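Hydrogenase expression/formation protein (HypB) (Archaeoglobus fulgidus, PDB 2WSM) probably binds and hydrolyses GTP and binds nickel and zinc as a maturation factor of hydrogenase, dimerising in a GTP-dependent way. Local coordinates at residues N34-I39 with R133-S138; G61-D66 with K104-C109; A156-I161 with K189-D194. All blocks are in the same frame, centred on the assembly; numbering follows the deposited sequence.

Overall arrangement
All three contacts are buried and belong to one parallel seven-stranded sheet. Interaction 1 is the most central, joining two strands about 5 Å from the chain centre; interactions 2 and 3 lie farther out, at about 13 and 11 Å. Interaction 3 joins strand 158-162 to the outermost strand 189-192 and meets interaction 1 (centres about 9 Å apart) where strands 132-138 and 158-162 adjoin. Both rest on backbone hydrogen bonds with aliphatic packing, interaction 3 with a lysine at its exposed margin. Interaction 2, centred about 17 Å from interaction 1 and about 23 Å from interaction 3, instead packs a loop on strand 60-64 without hydrogen bonds across. Its Asp66 touches Ile39 of interaction 1.

Interaction 1 of 3, residues N34-I39 with R133-S138; sequences NIMGAI and RVVMVS
Three backbone hydrogen bonds join Asn34 and Met36 to Val134 and Met136, pairing adjacent parallel strands in the centre of the P-loop NTPase sheet. Val134 N donates to Asn34 O (2.9 Å), Met36 N to Val134 O (2.7 Å) and Met136 N to Met36 O (2.8 Å). All three are nearly straight at hydrogen. The axes of the short strands are inclined at 27°. Beyond Met36 direct pairing gives way to a water bridge: one water accepts from Ala38 N and donates to Met136 O. This change occurs at Gly37, where the strand leads into a probable Walker A loop. Gly37 has a positive phi, a conformation suited to glycine, and its CA lies 3.4 Å from Met136 O, backbone directly against backbone. Gly37 O also receives a hydrogen bond from Lys43 NZ.

On the face bearing Asn34 and Met36, the buried Asn34 amide is satisfied at both ends: ND2 binds Glu130 OE1 and OD1 accepts from Asn116 ND2. Glu130 OE1 also forms a salt bridge with Arg133 NH1, so one carboxylate oxygen ties together neighbouring side chains of the two strands. The amide and guanidinium planes are turned 65° apart. Met36 lies alongside Arg133, pointing the same way; its bend at chi3 (-77°) brings CE to 3.6 Å from Arg133 CG, making the methyl group pack on the aliphatic part of the arginine.

The other face carries Ile35, Val134 and Met136, and helix 43-54 packs on it through Lys43, Ile47 and Leu46. Ile35 CG2, anti to its own nitrogen, meets the thioether of Met136 obliquely, with CG2 3.8 Å from SD.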
loop_
_atom_site.group_PDB
_atom_site.type_symbol
_atom_site.label_atom_id
_atom_site.label_comp_id
_atom_site.label_asym_id
_atom_site.label_seq_id
_atom_site.Cartn_x
_atom_site.Cartn_y
_atom_site.Cartn_z
ATOM N N ASN A 34 -11.019 11.307 -3.200
ATOM C CA ASN A 34 -10.235 10.439 -2.349
ATOM C C ASN A 34 -8.897 11.126 -2.079
ATOM O O ASN A 34 -8.058 11.231 -2.971
ATOM C CB ASN A 34 -10.032 9.095 -3.068
ATOM C CG ASN A 34 -9.131 8.141 -2.315
ATOM O OD1 ASN A 34 -8.753 8.389 -1.175
ATOM N ND2 ASN A 34 -8.792 7.025 -2.956
ATOM N N ILE A 35 -8.702 11.616 -0.860
ATOM C CA ILE A 35 -7.490 12.373 -0.551
ATOM C C ILE A 35 -6.492 11.539 0.214
ATOM O O ILE A 35 -6.684 11.233 1.390
ATOM C CB ILE A 35 -7.776 13.675 0.222
ATOM C CG1 ILE A 35 -8.698 14.575 -0.599
ATOM C CG2 ILE A 35 -6.456 14.394 0.574
ATOM C CD1 ILE A 35 -9.336 15.681 0.190
ATOM N N MET A 36 -5.411 11.194 -0.466
ATOM C CA MET A 36 -4.425 10.276 0.078
ATOM C C MET A 36 -3.161 11.012 0.504
ATOM O O MET A 36 -2.897 12.129 0.060
ATOM C CB MET A 36 -4.097 9.194 -0.955
ATOM C CG MET A 36 -5.184 8.137 -1.110
ATOM S SD MET A 36 -5.019 7.156 -2.620
ATOM C CE MET A 36 -5.651 8.322 -3.831
ATOM N N GLY A 37 -2.386 10.383 1.375
ATOM C CA GLY A 37 -1.142 10.966 1.836
ATOM C C GLY A 37 -0.778 10.489 3.226
ATOM O O GLY A 37 -1.631 10.048 3.998
ATOM N N ALA A 38 0.504 10.580 3.546
ATOM C CA ALA A 38 0.988 10.137 4.837
ATOM C C ALA A 38 0.403 11.012 5.931
ATOM O O ALA A 38 -0.059 12.128 5.682
ATOM C CB ALA A 38 2.520 10.174 4.882
ATOM N N ILE A 39 0.415 10.498 7.149
ATOM C CA ILE A 39 0.019 11.300 8.280
ATOM C C ILE A 39 1.011 12.464 8.315
ATOM O O ILE A 39 2.198 12.285 8.036
ATOM C CB ILE A 39 0.024 10.461 9.580
ATOM C CG1 ILE A 39 -0.812 11.139 10.668
ATOM C CG2 ILE A 39 1.447 10.194 10.047
ATOM C CD1 ILE A 39 -1.089 10.248 11.874
ATOM N N ARG A 133 -8.751 11.425 -7.494
ATOM C CA ARG A 133 -7.763 11.034 -6.507
ATOM C C ARG A 133 -6.761 12.166 -6.321
ATOM O O ARG A 133 -6.192 12.678 -7.285
ATOM C CB ARG A 133 -7.035 9.772 -6.969
ATOM C CG ARG A 133 -7.807 8.474 -6.748
ATOM C CD ARG A 133 -7.880 7.631 -8.024
ATOM N NE ARG A 133 -9.082 7.987 -8.780
ATOM C CZ ARG A 133 -10.160 7.215 -8.893
ATOM N NH1 ARG A 133 -10.190 6.013 -8.328
ATOM N NH2 ARG A 133 -11.205 7.639 -9.590
ATOM N N VAL A 134 -6.555 12.561 -5.075
ATOM C CA VAL A 134 -5.511 13.513 -4.760
ATOM C C VAL A 134 -4.488 12.831 -3.855
ATOM O O VAL A 134 -4.844 12.073 -2.944
ATOM C CB VAL A 134 -6.080 14.793 -4.108
ATOM C CG1 VAL A 134 -4.959 15.753 -3.729
ATOM C CG2 VAL A 134 -7.054 15.477 -5.064
ATOM N N VAL A 135 -3.221 13.077 -4.134
ATOM C CA VAL A 135 -2.157 12.549 -3.307
ATOM C C VAL A 135 -1.341 13.718 -2.792
ATOM O O VAL A 135 -0.787 14.485 -3.572
ATOM C CB VAL A 135 -1.241 11.559 -4.068
ATOM C CG1 VAL A 135 -0.191 10.995 -3.122
ATOM C CG2 VAL A 135 -2.049 10.438 -4.675
ATOM N N MET A 136 -1.296 13.852 -1.471
ATOM C CA MET A 136 -0.616 14.950 -0.814
ATOM C C MET A 136 0.692 14.481 -0.206
ATOM O O MET A 136 0.743 13.435 0.435
ATOM C CB MET A 136 -1.500 15.520 0.299
ATOM C CG MET A 136 -2.777 16.187 -0.195
ATOM S SD MET A 136 -3.725 16.944 1.145
ATOM C CE MET A 136 -2.611 18.243 1.666
ATOM N N VAL A 137 1.746 15.262 -0.397
ATOM C CA VAL A 137 2.998 15.009 0.296
ATOM C C VAL A 137 3.596 16.317 0.820
ATOM O O VAL A 137 3.558 17.353 0.151
ATOM C CB VAL A 137 4.011 14.265 -0.606
ATOM C CG1 VAL A 137 4.524 15.181 -1.716
ATOM C CG2 VAL A 137 5.157 13.733 0.219
ATOM N N SER A 138 4.133 16.266 2.028
ATOM C CA SER A 138 4.781 17.427 2.620
ATOM C C SER A 138 6.290 17.343 2.377
ATOM O O SER A 138 6.842 16.243 2.304
ATOM C CB SER A 138 4.461 17.501 4.119
ATOM O OG SER A 138 5.493 18.151 4.841
HETATM O O HOH W 1 2.350 11.638 2.033
#

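Interaction 2 of 3, residues G61-D66 with K104-C109; sequences GAMLGD and KKFSDC
Phe106 and Cys109 press against Gly61 at the tight end of this contact, where a loop closes over strand 60-64 of the P-loop NTPase sheet. Phe106 CD2 lies 3.7 Å from Gly61 CA, while Cys109 SG approaches Gly61 N to 3.4 Å and Gly61 CA to 3.5 Å. Gly61 has no side chain, and the ring and the sulfur sit directly on its backbone atoms. A type I turn from Phe106 to Cys109, closed by Cys109 N to Phe106 O at 3.0 Å, directs both side chains toward the strand.

The ring advances along the strand, its CZ reaching 3.7 Å from Ala62 O. Met63 CG lies over one face, 3.9 Å from Phe106 CE1, and Lys105 CG lies over the opposite face, offset toward the rim, so the ring is held between the two. The methionine sulfur makes a Met-aromatic contact, standing 4.8 Å from the ring centroid and 34° off its normal, an oblique approach. With CG beside the backbone nitrogen (chi1 -60°), Met63 carries its thioether to the ring. Phe106 also touches Lys82 and Glu84 of strand 82-85 and Leu112 of strand 111-118.

The turn's outer residues, Ser107 and Asp108, are exposed and make no contact with 61-66. Asp108 forms a salt bridge to Lys82, giving this solvent side an ionic tie to the sheet edge. No hydrogen bond links the two segments themselves. Their attachment therefore relies on close steric fit and dispersion around an aromatic ring and two sulfurs, while hydrogen bonds to strands 82-85 and 111-118 hold the strand backbone.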
loop_
_atom_site.group_PDB
_atom_site.type_symbol
_atom_site.label_atom_id
_atom_site.label_comp_id
_atom_site.label_asym_id
_atom_site.label_seq_id
_atom_site.Cartn_x
_atom_site.Cartn_y
_atom_site.Cartn_z
ATOM N N GLY A 61 -19.362 17.605 2.397
ATOM C CA GLY A 61 -19.299 16.553 3.390
ATOM C C GLY A 61 -17.853 16.127 3.591
ATOM O O GLY A 61 -17.021 16.263 2.690
ATOM N N ALA A 62 -17.550 15.608 4.775
ATOM C CA ALA A 62 -16.207 15.137 5.074
ATOM C C ALA A 62 -16.228 13.769 5.747
ATOM O O ALA A 62 -16.911 13.565 6.746
ATOM C CB ALA A 62 -15.480 16.145 5.947
ATOM N N MET A 63 -15.478 12.836 5.178
ATOM C CA MET A 63 -15.268 11.528 5.778
ATOM C C MET A 63 -13.800 11.398 6.161
ATOM O O MET A 63 -12.920 11.352 5.295
ATOM C CB MET A 63 -15.672 10.425 4.802
ATOM C CG MET A 63 -17.141 10.506 4.386
ATOM S SD MET A 63 -17.705 9.106 3.401
ATOM C CE MET A 63 -17.527 7.779 4.591
ATOM N N LEU A 64 -13.535 11.351 7.462
ATOM C CA LEU A 64 -12.164 11.372 7.960
ATOM C C LEU A 64 -11.671 9.986 8.332
ATOM O O LEU A 64 -12.063 9.434 9.358
ATOM C CB LEU A 64 -12.044 12.317 9.156
ATOM C CG LEU A 64 -12.473 13.764 8.917
ATOM C CD1 LEU A 64 -12.302 14.575 10.182
ATOM C CD2 LEU A 64 -11.688 14.400 7.749
ATOM N N GLY A 65 -10.794 9.441 7.495
ATOM C CA GLY A 65 -10.237 8.119 7.695
ATOM C C GLY A 65 -8.908 8.078 8.427
ATOM O O GLY A 65 -8.393 6.998 8.699
ATOM N N ASP A 66 -8.331 9.239 8.719
ATOM C CA ASP A 66 -7.236 9.291 9.686
ATOM C C ASP A 66 -7.833 9.659 11.034
ATOM O O ASP A 66 -8.855 10.341 11.091
ATOM C CB ASP A 66 -6.164 10.305 9.274
ATOM C CG ASP A 66 -4.887 9.643 8.783
ATOM O OD1 ASP A 66 -4.099 10.309 8.086
ATOM O OD2 ASP A 66 -4.663 8.456 9.101
ATOM N N LYS A 104 -25.120 7.615 1.921
ATOM C CA LYS A 104 -26.484 8.149 1.931
ATOM C C LYS A 104 -26.605 9.414 2.789
ATOM O O LYS A 104 -27.243 10.390 2.390
ATOM C CB LYS A 104 -27.484 7.081 2.382
ATOM C CG LYS A 104 -27.257 5.726 1.712
ATOM C CD LYS A 104 -28.477 4.815 1.803
ATOM C CE LYS A 104 -29.557 5.228 0.806
ATOM N NZ LYS A 104 -30.672 4.240 0.727
ATOM N N LYS A 105 -25.973 9.395 3.958
ATOM C CA LYS A 105 -25.967 10.548 4.846
ATOM C C LYS A 105 -25.365 11.764 4.151
ATOM O O LYS A 105 -25.650 12.899 4.516
ATOM C CB LYS A 105 -25.204 10.221 6.128
ATOM C CG LYS A 105 -24.650 11.430 6.889
ATOM C CD LYS A 105 -23.952 10.985 8.178
ATOM C CE LYS A 105 -23.112 12.097 8.792
ATOM N NZ LYS A 105 -23.811 12.809 9.895
ATOM N N PHE A 106 -24.549 11.524 3.130
ATOM C CA PHE A 106 -23.896 12.610 2.409
ATOM C C PHE A 106 -24.493 12.876 1.015
ATOM O O PHE A 106 -23.933 13.637 0.228
ATOM C CB PHE A 106 -22.394 12.348 2.305
ATOM C CG PHE A 106 -21.684 12.342 3.631
ATOM C CD1 PHE A 106 -21.501 11.160 4.329
ATOM C CD2 PHE A 106 -21.189 13.518 4.173
ATOM C CE1 PHE A 106 -20.845 11.152 5.547
ATOM C CE2 PHE A 106 -20.530 13.518 5.390
ATOM C CZ PHE A 106 -20.358 12.334 6.079
ATOM N N SER A 107 -25.633 12.261 0.722
ATOM C CA SER A 107 -26.263 12.401 -0.590
ATOM C C SER A 107 -26.621 13.856 -0.927
ATOM O O SER A 107 -26.774 14.214 -2.101
ATOM C CB SER A 107 -27.506 11.509 -0.690
ATOM O OG SER A 107 -28.575 12.027 0.092
ATOM N N ASP A 108 -26.736 14.695 0.097
ATOM C CA ASP A 108 -27.081 16.102 -0.112
ATOM C C ASP A 108 -25.880 17.039 -0.294
ATOM O O ASP A 108 -26.055 18.249 -0.454
ATOM C CB ASP A 108 -27.965 16.607 1.033
ATOM C CG ASP A 108 -27.275 16.522 2.380
ATOM O OD1 ASP A 108 -26.424 17.390 2.666
ATOM O OD2 ASP A 108 -27.584 15.588 3.152
ATOM N N CYS A 109 -24.668 16.498 -0.280
ATOM C CA CYS A 109 -23.487 17.335 -0.487
ATOM C C CYS A 109 -23.115 17.414 -1.966
ATOM O O CYS A 109 -23.250 16.441 -2.704
ATOM C CB CYS A 109 -22.296 16.822 0.334
ATOM S SG CYS A 109 -22.601 16.605 2.119
#

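Interaction 3 of 3, residues A156-I161 with K189-D194; sequences ADLIVI and KIIEMD
Backbone hydrogen bonding links Asp157, Ile159 and Ile161 to Lys189, Ile191 and Met193 through five bonds in parallel register. Entry is the least straight: Lys189 N reaches Asp157 O at 3.1 Å with an angle of 143° at hydrogen. Ile159 N to Lys189 O and Ile191 N to Ile159 O follow, both straighter. Ile161 N then donates to Ile191 O at 2.9 Å, and Met193 N closes the series on Ile161 O at 2.7 Å. The axes of strands 158-161 and 189-192 approach to 4.7 Å and run only 17° from parallel. CA-H groups of Leu158, Ile190 and Glu192 add contacts to the carbonyls of Lys189, Ile159 and Ile161.

Apolar packing occurs on both faces. On that of Leu158, Val160 and Ile191, the branched end of Leu158 reaches diagonally across the strands: its CD1 lies 3.8 Å from Ile191 CD1, with CD2 only slightly farther from the same methyl. Leu158 CG stands anti to its backbone nitrogen (chi1 -167°), carrying the fork toward that methyl. Val160 CG1 meets Met193 CB at 3.9 Å. Helix 201-212 covers this side through Phe207 and Trp204. On the reverse face Ile161 CD1 touches Ile190 CG2 at 4.0 Å, and helix 174-184 packs against Ile190.

Polar groups mark the margin. Asp157 OD2 accepts a hydrogen bond from Arg133 N, joining the start of this segment to the preceding strand, while Lys189 leads its amine away.

Hydrogen-bonded strands with helices on either face are characteristic of a three-layer alpha/beta/alpha fold; here 189-192 forms one margin of the P-loop NTPase sheet.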
loop_
_atom_site.group_PDB
_atom_site.type_symbol
_atom_site.label_atom_id
_atom_site.label_comp_id
_atom_site.label_asym_id
_atom_site.label_seq_id
_atom_site.Cartn_x
_atom_site.Cartn_y
_atom_site.Cartn_z
ATOM N N ALA A 156 -2.888 9.297 -8.978
ATOM C CA ALA A 156 -3.363 10.644 -8.694
ATOM C C ALA A 156 -3.835 11.411 -9.934
ATOM O O ALA A 156 -3.252 11.294 -11.009
ATOM C CB ALA A 156 -2.291 11.426 -7.972
ATOM N N ASP A 157 -4.904 12.186 -9.768
ATOM C CA ASP A 157 -5.333 13.150 -10.773
ATOM C C ASP A 157 -4.679 14.489 -10.459
ATOM O O ASP A 157 -4.469 15.320 -11.338
ATOM C CB ASP A 157 -6.849 13.317 -10.740
ATOM C CG ASP A 157 -7.577 12.056 -11.123
ATOM O OD1 ASP A 157 -7.399 11.602 -12.270
ATOM O OD2 ASP A 157 -8.325 11.515 -10.282
ATOM N N LEU A 158 -4.381 14.688 -9.181
ATOM C CA LEU A 158 -3.758 15.909 -8.711
ATOM C C LEU A 158 -2.807 15.532 -7.588
ATOM O O LEU A 158 -3.145 14.741 -6.712
ATOM C CB LEU A 158 -4.812 16.914 -8.229
ATOM C CG LEU A 158 -4.353 18.356 -7.979
ATOM C CD1 LEU A 158 -5.536 19.331 -7.994
ATOM C CD2 LEU A 158 -3.597 18.475 -6.674
ATOM N N ILE A 159 -1.602 16.075 -7.645
ATOM C CA ILE A 159 -0.587 15.804 -6.643
ATOM C C ILE A 159 -0.251 17.111 -5.940
ATOM O O ILE A 159 0.055 18.118 -6.593
ATOM C CB ILE A 159 0.682 15.220 -7.284
ATOM C CG1 ILE A 159 0.381 13.852 -7.912
ATOM C CG2 ILE A 159 1.805 15.146 -6.262
ATOM C CD1 ILE A 159 1.549 13.225 -8.673
ATOM N N VAL A 160 -0.334 17.105 -4.615
ATOM C CA VAL A 160 -0.048 18.305 -3.844
ATOM C C VAL A 160 1.278 18.179 -3.108
ATOM O O VAL A 160 1.450 17.302 -2.255
ATOM C CB VAL A 160 -1.155 18.615 -2.822
ATOM C CG1 VAL A 160 -0.841 19.915 -2.067
ATOM C CG2 VAL A 160 -2.510 18.705 -3.510
ATOM N N ILE A 161 2.216 19.052 -3.454
ATOM C CA ILE A 161 3.454 19.169 -2.700
ATOM C C ILE A 161 3.271 20.300 -1.687
ATOM O O ILE A 161 3.002 21.438 -2.053
ATOM C CB ILE A 161 4.658 19.411 -3.624
ATOM C CG1 ILE A 161 4.711 18.322 -4.701
ATOM C CG2 ILE A 161 5.944 19.420 -2.832
ATOM C CD1 ILE A 161 5.653 18.632 -5.847
ATOM N N LYS A 189 -2.213 17.129 -12.543
ATOM C CA LYS A 189 -1.924 18.495 -12.148
ATOM C C LYS A 189 -1.026 18.427 -10.918
ATOM O O LYS A 189 -1.107 17.480 -10.134
ATOM C CB LYS A 189 -3.211 19.261 -11.811
ATOM C CG LYS A 189 -4.285 19.233 -12.898
ATOM C CD LYS A 189 -5.483 20.106 -12.514
ATOM C CE LYS A 189 -6.717 19.785 -13.357
ATOM N NZ LYS A 189 -6.669 20.374 -14.727
ATOM N N ILE A 190 -0.171 19.424 -10.752
ATOM C CA ILE A 190 0.723 19.473 -9.607
ATOM C C ILE A 190 0.668 20.859 -8.986
ATOM O O ILE A 190 0.847 21.864 -9.666
ATOM C CB ILE A 190 2.179 19.135 -10.006
ATOM C CG1 ILE A 190 2.256 17.722 -10.588
ATOM C CG2 ILE A 190 3.098 19.251 -8.815
ATOM C CD1 ILE A 190 3.656 17.290 -10.983
ATOM N N ILE A 191 0.410 20.911 -7.688
ATOM C CA ILE A 191 0.338 22.186 -7.001
ATOM C C ILE A 191 1.379 22.247 -5.899
ATOM O O ILE A 191 1.505 21.324 -5.104
ATOM C CB ILE A 191 -1.060 22.411 -6.395
ATOM C CG1 ILE A 191 -2.118 22.466 -7.500
ATOM C CG2 ILE A 191 -1.077 23.683 -5.569
ATOM C CD1 ILE A 191 -3.554 22.412 -6.994
ATOM N N GLU A 192 2.137 23.333 -5.866
ATOM C CA GLU A 192 3.063 23.577 -4.774
ATOM C C GLU A 192 2.340 24.430 -3.751
ATOM O O GLU A 192 1.893 25.534 -4.056
ATOM C CB GLU A 192 4.304 24.300 -5.281
ATOM C CG GLU A 192 5.006 23.593 -6.425
ATOM C CD GLU A 192 6.035 24.484 -7.083
ATOM O OE1 GLU A 192 6.915 25.011 -6.362
ATOM O OE2 GLU A 192 5.951 24.672 -8.317
ATOM N N MET A 193 2.217 23.924 -2.532
ATOM C CA MET A 193 1.290 24.539 -1.595
ATOM C C MET A 193 1.907 24.849 -0.248
ATOM O O MET A 193 2.715 24.083 0.276
ATOM C CB MET A 193 0.051 23.651 -1.418
ATOM C CG MET A 193 -1.018 24.224 -0.483
ATOM S SD MET A 193 -2.412 23.095 -0.232
ATOM C CE MET A 193 -3.271 23.255 -1.793
ATOM N N ASP A 194 1.526 25.999 0.293
ATOM C CA ASP A 194 1.830 26.343 1.673
ATOM C C ASP A 194 0.660 27.145 2.223
ATOM O O ASP A 194 0.499 28.321 1.904
ATOM C CB ASP A 194 3.117 27.153 1.766
ATOM C CG ASP A 194 3.545 27.384 3.195
ATOM O OD1 ASP A 194 3.300 28.491 3.706
ATOM O OD2 ASP A 194 4.112 26.456 3.812
#